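Local coordinates for protein polyphenol oxidase, chloroplastic (Malus domestica, PDB 6ELV) that oxidises mono- and o-diphenols to o-diquinones as the full-length enzyme, of which this chain is the separately expressed C-terminal domain, at residues 67-72 and 79-84; 60-65 and 132-137; 22-27 and 126-131. All coordinates share one frame; numbering follows the deposited sequence. Where two conformers were deposited one is given.

Contact 1: 67-72 and 79-84; sequences YVNDVD and DKTEFA. With CA (calcium ion), chain B.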
loop_
_atom_site.group_PDB
_atom_site.type_symbol
_atom_site.label_atom_id
_atom_site.label_comp_id
_atom_site.label_asym_id
_atom_site.label_seq_id
_atom_site.Cartn_x
_atom_site.Cartn_y
_atom_site.Cartn_z
ATOM N N TYR A 67 5.903 0.019 1.942
ATOM C CA TYR A 67 6.925 -0.957 1.586
ATOM C C TYR A 67 6.255 -2.231 1.082
ATOM O O TYR A 67 5.102 -2.521 1.408
ATOM C CB TYR A 67 7.826 -1.301 2.786
ATOM C CG TYR A 67 8.658 -0.143 3.275
ATOM C CD1 TYR A 67 8.090 0.896 4.007
ATOM C CD2 TYR A 67 10.019 -0.090 3.016
ATOM C CE1 TYR A 67 8.859 1.950 4.452
ATOM C CE2 TYR A 67 10.792 0.963 3.462
ATOM C CZ TYR A 67 10.202 1.989 4.165
ATOM O OH TYR A 67 10.967 3.045 4.612
ATOM N N VAL A 68 7.001 -3.013 0.309
ATOM C CA VAL A 68 6.514 -4.288 -0.207
ATOM C C VAL A 68 7.565 -5.358 0.054
ATOM O O VAL A 68 8.768 -5.096 -0.054
ATOM C CB VAL A 68 6.207 -4.173 -1.721
ATOM C CG1 VAL A 68 5.765 -5.508 -2.308
ATOM C CG2 VAL A 68 5.128 -3.135 -1.957
ATOM N N ASN A 69 7.116 -6.575 0.358
ATOM C CA ASN A 69 8.031 -7.703 0.460
ATOM C C ASN A 69 7.373 -8.958 -0.087
ATOM O O ASN A 69 6.155 -9.039 -0.229
ATOM C CB ASN A 69 8.598 -7.935 1.884
ATOM C CG ASN A 69 7.568 -8.425 2.897
ATOM O OD1 ASN A 69 6.971 -7.626 3.621
ATOM N ND2 ASN A 69 7.401 -9.739 3.004
ATOM N N ASP A 70 8.225 -9.945 -0.361
ATOM C CA ASP A 70 7.804 -11.243 -0.866
ATOM C C ASP A 70 6.967 -11.949 0.197
ATOM O O ASP A 70 7.382 -12.065 1.359
ATOM C CB ASP A 70 9.073 -12.028 -1.212
ATOM C CG ASP A 70 8.808 -13.346 -1.905
ATOM O OD1 ASP A 70 8.028 -14.166 -1.369
ATOM O OD2 ASP A 70 9.430 -13.593 -2.968
ATOM N N VAL A 71 5.786 -12.425 -0.211
ATOM C CA VAL A 71 4.839 -13.064 0.691
ATOM C C VAL A 71 5.414 -14.288 1.391
ATOM O O VAL A 71 4.927 -14.676 2.455
ATOM C CB VAL A 71 3.546 -13.393 -0.085
ATOM C CG1 VAL A 71 3.792 -14.503 -1.103
ATOM C CG2 VAL A 71 2.408 -13.728 0.867
ATOM N N ASP A 72 6.433 -14.910 0.822
ATOM C CA ASP A 72 7.015 -16.111 1.398
ATOM C C ASP A 72 8.128 -15.825 2.401
ATOM O O ASP A 72 8.664 -16.763 3.005
ATOM C CB ASP A 72 7.560 -16.971 0.269
ATOM C CG ASP A 72 6.505 -17.287 -0.778
ATOM O OD1 ASP A 72 5.460 -17.860 -0.390
ATOM O OD2 ASP A 72 6.700 -16.955 -1.971
ATOM N N ASP A 79 14.079 -8.208 8.146
ATOM C CA ASP A 79 13.277 -7.365 7.268
ATOM C C ASP A 79 13.837 -7.385 5.849
ATOM O O ASP A 79 14.996 -7.023 5.625
ATOM C CB ASP A 79 13.330 -5.945 7.839
ATOM C CG ASP A 79 12.360 -4.989 7.170
ATOM O OD1 ASP A 79 12.314 -4.937 5.923
ATOM O OD2 ASP A 79 11.649 -4.268 7.901
ATOM N N LYS A 80 13.005 -7.798 4.886
ATOM C CA LYS A 80 13.359 -7.789 3.469
ATOM C C LYS A 80 12.441 -6.862 2.674
ATOM O O LYS A 80 12.209 -7.075 1.479
ATOM C CB LYS A 80 13.367 -9.206 2.888
ATOM C CG LYS A 80 14.332 -10.166 3.570
ATOM C CD LYS A 80 14.125 -11.590 3.073
ATOM C CE LYS A 80 15.068 -12.561 3.744
ATOM N NZ LYS A 80 15.009 -12.399 5.221
ATOM N N THR A 81 11.923 -5.821 3.334
ATOM C CA THR A 81 10.957 -4.918 2.726
ATOM C C THR A 81 11.643 -3.850 1.890
ATOM O O THR A 81 12.735 -3.368 2.212
ATOM C CB THR A 81 10.059 -4.243 3.767
ATOM O OG1 THR A 81 10.833 -3.351 4.575
ATOM C CG2 THR A 81 9.358 -5.246 4.652
ATOM N N GLU A 82 10.955 -3.463 0.824
ATOM C CA GLU A 82 11.464 -2.547 -0.186
ATOM C C GLU A 82 10.530 -1.354 -0.291
ATOM O O GLU A 82 9.326 -1.528 -0.495
ATOM C CB GLU A 82 11.487 -3.258 -1.537
ATOM C CG GLU A 82 12.121 -2.457 -2.622
ATOM C CD GLU A 82 13.609 -2.287 -2.409
ATOM O OE1 GLU A 82 14.233 -3.161 -1.763
ATOM O OE2 GLU A 82 14.147 -1.260 -2.876
ATOM N N PHE A 83 11.098 -0.153 -0.205
ATOM C CA PHE A 83 10.313 1.069 -0.258
ATOM C C PHE A 83 9.622 1.214 -1.610
ATOM O O PHE A 83 10.254 1.117 -2.668
ATOM C CB PHE A 83 11.241 2.259 -0.018
ATOM C CG PHE A 83 10.559 3.589 -0.146
ATOM C CD1 PHE A 83 9.667 4.032 0.827
ATOM C CD2 PHE A 83 10.795 4.408 -1.236
ATOM C CE1 PHE A 83 9.029 5.265 0.712
ATOM C CE2 PHE A 83 10.148 5.650 -1.343
ATOM C CZ PHE A 83 9.277 6.063 -0.364
ATOM N N ALA A 84 8.322 1.506 -1.566
ATOM C CA ALA A 84 7.514 1.705 -2.766
ATOM C C ALA A 84 7.044 3.141 -2.970
ATOM O O ALA A 84 6.789 3.531 -4.122
ATOM C CB ALA A 84 6.287 0.789 -2.743
HETATM CA CA CA B . 8.232 -15.727 -3.349
HETATM O O HOH W 1 11.040 -9.470 0.072
HETATM O O HOH W 2 8.623 -17.984 -4.268
HETATM O O HOH W 3 9.658 -15.422 -5.273
#
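Y67 sets its phenol ring across F83, where strands 62-70 and 82-89 pair as an antiparallel beta hairpin. Its CB starts beside E82 O and T81 CB, and CG, anti to the carbonyl carbon (chi1 -65°), brings the ring to F83. Farther out, Y67 CD2 comes within 3.4 Å of F83 N, and CE2 lies 3.7 Å from F83 CB. Y67 CZ then meets F83 CD1 at 3.9 Å, and OH passes the same carbon. F83 turns its edge to one face of Y67 in a T-shaped stack, ring planes at 70°. With an alanine in place of Y67, F83 would probably lose the face its edge meets and be freer to turn. V68 and E82 form the hydrogen-bonded pair, each N giving a 2.9 Å bond to the other's O. T81 CG2 rests 3.5 Å from N69 OD1, while D79 OD1 accepts from T81 N and OG1, closing an Asx turn. Farther along the chain, D70 OD1 and OD2 and D72 OD2 bind the calcium ion, a site completed by D120 and water. Strand 122-131 flanks strand 62-70, bonding to Y67 through T126, and L111 of helix 109-115 packs on V68, E82 and A84.

Contact 2: 60-65 and 132-137; sequences VAVKFD and GAVKIG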
loop_
_atom_site.group_PDB
_atom_site.type_symbol
_atom_site.label_atom_id
_atom_site.label_comp_id
_atom_site.label_asym_id
_atom_site.label_seq_id
_atom_site.Cartn_x
_atom_site.Cartn_y
_atom_site.Cartn_z
ATOM N N VAL A 60 -4.223 18.558 9.754
ATOM C CA VAL A 60 -3.264 17.647 10.370
ATOM C C VAL A 60 -2.275 17.237 9.284
ATOM O O VAL A 60 -2.675 16.661 8.267
ATOM C CB VAL A 60 -3.974 16.415 10.954
ATOM C CG1 VAL A 60 -2.957 15.376 11.434
ATOM C CG2 VAL A 60 -4.923 16.817 12.082
ATOM N N ALA A 61 -0.985 17.509 9.490
ATOM C CA ALA A 61 0.024 16.990 8.570
ATOM C C ALA A 61 0.013 15.470 8.630
ATOM O O ALA A 61 -0.035 14.885 9.720
ATOM C CB ALA A 61 1.412 17.488 8.964
ATOM N N VAL A 62 0.042 14.824 7.469
ATOM C CA VAL A 62 0.002 13.370 7.404
ATOM C C VAL A 62 1.160 12.875 6.558
ATOM O O VAL A 62 1.433 13.414 5.477
ATOM C CB VAL A 62 -1.341 12.856 6.855
ATOM C CG1 VAL A 62 -1.279 11.348 6.589
ATOM C CG2 VAL A 62 -2.451 13.180 7.825
ATOM N N LYS A 63 1.836 11.842 7.050
ATOM C CA LYS A 63 2.796 11.116 6.239
ATOM C C LYS A 63 2.777 9.658 6.647
ATOM O O LYS A 63 2.827 9.341 7.841
ATOM C CB LYS A 63 4.205 11.656 6.431
ATOM C CG LYS A 63 5.242 10.918 5.595
ATOM C CD LYS A 63 6.530 11.706 5.551
ATOM C CE LYS A 63 7.379 11.337 4.358
ATOM N NZ LYS A 63 8.114 10.097 4.613
ATOM N N PHE A 64 2.730 8.779 5.654
ATOM C CA PHE A 64 2.999 7.371 5.869
ATOM C C PHE A 64 3.783 6.839 4.682
ATOM O O PHE A 64 3.623 7.307 3.548
ATOM C CB PHE A 64 1.735 6.540 6.173
ATOM C CG PHE A 64 0.738 6.423 5.040
ATOM C CD1 PHE A 64 0.878 5.453 4.049
ATOM C CD2 PHE A 64 -0.389 7.233 5.018
ATOM C CE1 PHE A 64 -0.059 5.323 3.043
ATOM C CE2 PHE A 64 -1.336 7.115 4.015
ATOM C CZ PHE A 64 -1.172 6.159 3.022
ATOM N N ASP A 65 4.629 5.856 4.958
ATOM C CA ASP A 65 5.481 5.242 3.959
ATOM C C ASP A 65 4.977 3.836 3.650
ATOM O O ASP A 65 4.371 3.173 4.498
ATOM C CB ASP A 65 6.938 5.221 4.423
ATOM C CG ASP A 65 7.493 6.615 4.692
ATOM O OD1 ASP A 65 7.011 7.609 4.101
ATOM O OD2 ASP A 65 8.436 6.712 5.493
ATOM N N GLY A 132 0.537 12.045 11.933
ATOM C CA GLY A 132 -0.833 12.353 11.603
ATOM C C GLY A 132 -1.784 11.181 11.705
ATOM O O GLY A 132 -1.457 10.072 11.276
ATOM N N ALA A 133 -2.976 11.426 12.238
ATOM C CA ALA A 133 -4.029 10.420 12.267
ATOM C C ALA A 133 -4.623 10.268 10.876
ATOM O O ALA A 133 -5.019 11.254 10.253
ATOM C CB ALA A 133 -5.124 10.855 13.235
ATOM N N VAL A 134 -4.685 9.035 10.388
ATOM C CA VAL A 134 -5.178 8.777 9.045
ATOM C C VAL A 134 -5.905 7.439 9.028
ATOM O O VAL A 134 -5.499 6.483 9.697
ATOM C CB VAL A 134 -4.031 8.866 8.011
ATOM C CG1 VAL A 134 -2.996 7.779 8.227
ATOM C CG2 VAL A 134 -4.573 8.808 6.588
ATOM N N LYS A 135 -6.990 7.388 8.262
ATOM C CA LYS A 135 -7.724 6.172 7.956
ATOM C C LYS A 135 -7.312 5.688 6.574
ATOM O O LYS A 135 -7.140 6.485 5.647
ATOM C CB LYS A 135 -9.237 6.427 7.971
ATOM C CG LYS A 135 -10.074 5.310 7.342
ATOM C CD LYS A 135 -11.529 5.704 7.158
ATOM C CE LYS A 135 -12.151 5.051 5.942
ATOM N NZ LYS A 135 -11.865 5.768 4.659
ATOM N N ILE A 136 -7.149 4.378 6.447
ATOM C CA ILE A 136 -6.876 3.721 5.175
ATOM C C ILE A 136 -8.107 2.890 4.830
ATOM O O ILE A 136 -8.492 2.001 5.600
ATOM C CB ILE A 136 -5.636 2.816 5.274
ATOM C CG1 ILE A 136 -4.425 3.560 5.852
ATOM C CG2 ILE A 136 -5.345 2.190 3.910
ATOM C CD1 ILE A 136 -3.933 4.686 4.988
ATOM N N GLY A 137 -8.722 3.171 3.683
ATOM C CA GLY A 137 -9.965 2.528 3.296
ATOM C C GLY A 137 -9.812 1.119 2.759
ATOM O O GLY A 137 -10.658 0.264 3.032
#
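V62 and G132 bring their CA atoms to 4.4 Å, but the two chain directions diverge by 60° and no hydrogen bond joins them. This is a meeting between the layers of a beta sandwich: strand 62-70 belongs to the mixed sheet, and segment 132-137 leads into strand 135-142 of the antiparallel sheet. Side chains fill the widening angle between them. At the tight end V60 CG1 packs 3.7 Å from G132 CA, which also sends a CA-H...O contact to A61 O at 3.3 Å. A CB on G132 would run into A61 O and V62 CG2, and at this residue's backbone angles (phi 92°) it would press on the carbonyl oxygen of F131 as well, so the close approach depends on the missing side chain.

One step inward, the two branches of V62 divide the work. CG2 lies near A133 O, while CG1, anti to the backbone N (chi1 171°), meets V134 CB at 4.0 Å, the two valines passing at a slant. V134 CG1 then comes 4.2 Å from F64 CD2, oblique to the ring, the two side chains crossing at about a right angle. At the wide end F64 and I136 approach from opposite directions, and the methyl I136 CD1 touches the ring obliquely, 3.7 Å from both F64 CE2 and CZ. I54 of strand 48-57 packs on F64 and V134, while the ring of F87, from strand 82-89, meets that of F64. V62, F64, V134 and I136 are all buried, their side chains meeting one another through carbon atoms alone. K63 starts away from this interior, and its NZ forms a salt bridge with D65 OD1 at 2.8 Å, received on the syn lone pair of an oxygen that also bonds S86 OG.

Contact 3: 22-27 and 126-131; sequences GSKIST and TLVPKF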
loop_
_atom_site.group_PDB
_atom_site.type_symbol
_atom_site.label_atom_id
_atom_site.label_comp_id
_atom_site.label_asym_id
_atom_site.label_seq_id
_atom_site.Cartn_x
_atom_site.Cartn_y
_atom_site.Cartn_z
ATOM N N GLY A 22 -2.583 3.672 13.191
ATOM C CA GLY A 22 -1.936 4.169 14.395
ATOM C C GLY A 22 -0.578 3.581 14.679
ATOM O O GLY A 22 0.129 4.055 15.575
ATOM N N SER A 23 -0.195 2.559 13.923
ATOM C CA SER A 23 1.076 1.872 14.073
ATOM C C SER A 23 1.379 1.192 12.739
ATOM O O SER A 23 0.524 1.116 11.852
ATOM C CB SER A 23 0.997 0.857 15.213
ATOM O OG SER A 23 2.284 0.457 15.630
ATOM N N LYS A 24 2.601 0.680 12.607
ATOM C CA LYS A 24 2.985 -0.053 11.406
ATOM C C LYS A 24 2.175 -1.336 11.294
ATOM O O LYS A 24 2.045 -2.095 12.263
ATOM C CB LYS A 24 4.474 -0.368 11.453
ATOM C CG LYS A 24 4.984 -1.150 10.266
ATOM C CD LYS A 24 6.508 -1.120 10.202
ATOM C CE LYS A 24 7.165 -2.161 11.063
ATOM N NZ LYS A 24 8.553 -2.406 10.560
ATOM N N ILE A 25 1.626 -1.585 10.103
ATOM C CA ILE A 25 0.867 -2.794 9.833
ATOM C C ILE A 25 1.316 -3.373 8.501
ATOM O O ILE A 25 1.862 -2.684 7.641
ATOM C CB ILE A 25 -0.654 -2.553 9.787
ATOM C CG1 ILE A 25 -0.990 -1.599 8.638
ATOM C CG2 ILE A 25 -1.159 -2.044 11.123
ATOM C CD1 ILE A 25 -2.338 -1.795 8.059
ATOM N N SER A 26 1.054 -4.658 8.332
ATOM C CA SER A 26 1.276 -5.294 7.050
ATOM C C SER A 26 0.055 -6.123 6.686
ATOM O O SER A 26 -0.743 -6.513 7.543
ATOM C CB SER A 26 2.550 -6.140 7.036
ATOM O OG SER A 26 2.432 -7.256 7.896
ATOM N N THR A 27 -0.091 -6.364 5.390
ATOM C CA THR A 27 -1.247 -7.075 4.878
ATOM C C THR A 27 -0.873 -7.779 3.583
ATOM O O THR A 27 -0.064 -7.278 2.799
ATOM C CB THR A 27 -2.414 -6.088 4.706
ATOM O OG1 THR A 27 -3.635 -6.786 4.475
ATOM C CG2 THR A 27 -2.162 -5.051 3.614
ATOM N N THR A 126 3.351 -3.163 3.552
ATOM C CA THR A 126 3.525 -2.604 4.884
ATOM C C THR A 126 3.276 -1.104 4.816
ATOM O O THR A 126 3.836 -0.419 3.952
ATOM C CB THR A 126 4.947 -2.890 5.390
ATOM O OG1 THR A 126 5.155 -4.306 5.474
ATOM C CG2 THR A 126 5.190 -2.313 6.774
ATOM N N LEU A 127 2.449 -0.603 5.731
ATOM C CA LEU A 127 2.173 0.821 5.859
ATOM C C LEU A 127 2.791 1.297 7.165
ATOM O O LEU A 127 2.512 0.730 8.229
ATOM C CB LEU A 127 0.668 1.085 5.857
ATOM C CG LEU A 127 -0.117 0.534 4.662
ATOM C CD1 LEU A 127 -1.565 0.947 4.786
ATOM C CD2 LEU A 127 0.459 1.022 3.359
ATOM N N VAL A 128 3.613 2.336 7.085
ATOM C CA VAL A 128 4.403 2.825 8.209
ATOM C C VAL A 128 3.993 4.259 8.490
ATOM O O VAL A 128 4.419 5.182 7.792
ATOM C CB VAL A 128 5.908 2.756 7.898
ATOM C CG1 VAL A 128 6.704 3.143 9.121
ATOM C CG2 VAL A 128 6.320 1.365 7.376
ATOM N N PRO A 129 3.166 4.500 9.507
ATOM C CA PRO A 129 2.792 5.879 9.806
ATOM C C PRO A 129 3.983 6.626 10.385
ATOM O O PRO A 129 4.745 6.091 11.202
ATOM C CB PRO A 129 1.653 5.733 10.822
ATOM C CG PRO A 129 1.963 4.445 11.524
ATOM C CD PRO A 129 2.547 3.540 10.441
ATOM N N LYS A 130 4.143 7.864 9.940
ATOM C CA LYS A 130 5.188 8.754 10.429
ATOM C C LYS A 130 4.630 9.912 11.234
ATOM O O LYS A 130 5.181 10.248 12.283
ATOM C CB LYS A 130 6.042 9.268 9.262
ATOM C CG LYS A 130 6.694 8.156 8.444
ATOM C CD LYS A 130 7.608 7.302 9.297
ATOM C CE LYS A 130 8.835 8.070 9.742
ATOM N NZ LYS A 130 9.898 7.158 10.248
ATOM N N PHE A 131 3.543 10.516 10.772
ATOM C CA PHE A 131 2.843 11.503 11.572
ATOM C C PHE A 131 1.434 11.665 11.034
ATOM O O PHE A 131 1.166 11.426 9.853
ATOM C CB PHE A 131 3.595 12.835 11.716
ATOM C CG PHE A 131 4.097 13.407 10.432
ATOM C CD1 PHE A 131 3.251 14.129 9.604
ATOM C CD2 PHE A 131 5.430 13.257 10.065
ATOM C CE1 PHE A 131 3.716 14.689 8.414
ATOM C CE2 PHE A 131 5.904 13.824 8.885
ATOM C CZ PHE A 131 5.045 14.547 8.062
#
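P129, a proline inside strand 122-131, lies against the peptide carbonyl of S23, just where the antiparallel ladder would next be hydrogen-bonded. Its ring nitrogen has no hydrogen to give, and P129 CD sits 3.5 Å from S23 O instead. P129 CG comes equally near S23 C, so the pyrrolidine packs on the peptide and the pairing of the two segments does not extend to this position. The CA atoms of S23 and P129 are correspondingly wide apart, at 6.1 Å.

Farther along, I25 and L127 form a regular hydrogen-bonded pair. L127 N reaches I25 O at 2.9 Å, and I25 N returns a 3.1 Å bond to L127 O. Each of these oxygens also receives a weaker CA-H...O contact, from T126 CA and K24 CA respectively. S26 and T126 make the adjoining non-hydrogen-bonded pair, their CA atoms 4.1 Å apart.

K24 spans two residues of the partner strand with its aliphatic part. K24 CG touches T126 CG2 at 3.7 Å, and CD lies 3.8 Å from V128 CG2, lysine and valine running side by side in the same direction. The extended start of the chain (chi1 179°) carries CG and CD along these methyls before it bends at chi3. At the far end of the strand, K130 and F131 both face K63, a classic beta bulge.

I25 and L127 share a face of the sheet, and L127 packs from it on I136 and I139 of strand 135-142. Strand 25-30 lies between strands 11-12 and 122-131, bonding to the former through S26, while strand 122-131 is flanked on its other side by strand 62-70.

All three contacts involve the same mixed sheet, in which strand 122-131 lies between strands 25-30 and 62-70, and strand 82-89 forms an edge. Contacts 1 and 3 pair neighbours within it; contact 2 instead joins it to the antiparallel sheet. Centres of contacts 2 and 3 are about 9 Å apart, those of 1 and 3 about 13 Å, and those of 1 and 2 about 20 Å. Along the chain, the local hairpin of contact 1 is nested inside the loops closed by the other two, whose segments alternate. Strand 62-70 thus runs from the sandwich junction to the calcium end, and residues distant in sequence are interlocked into one compact domain.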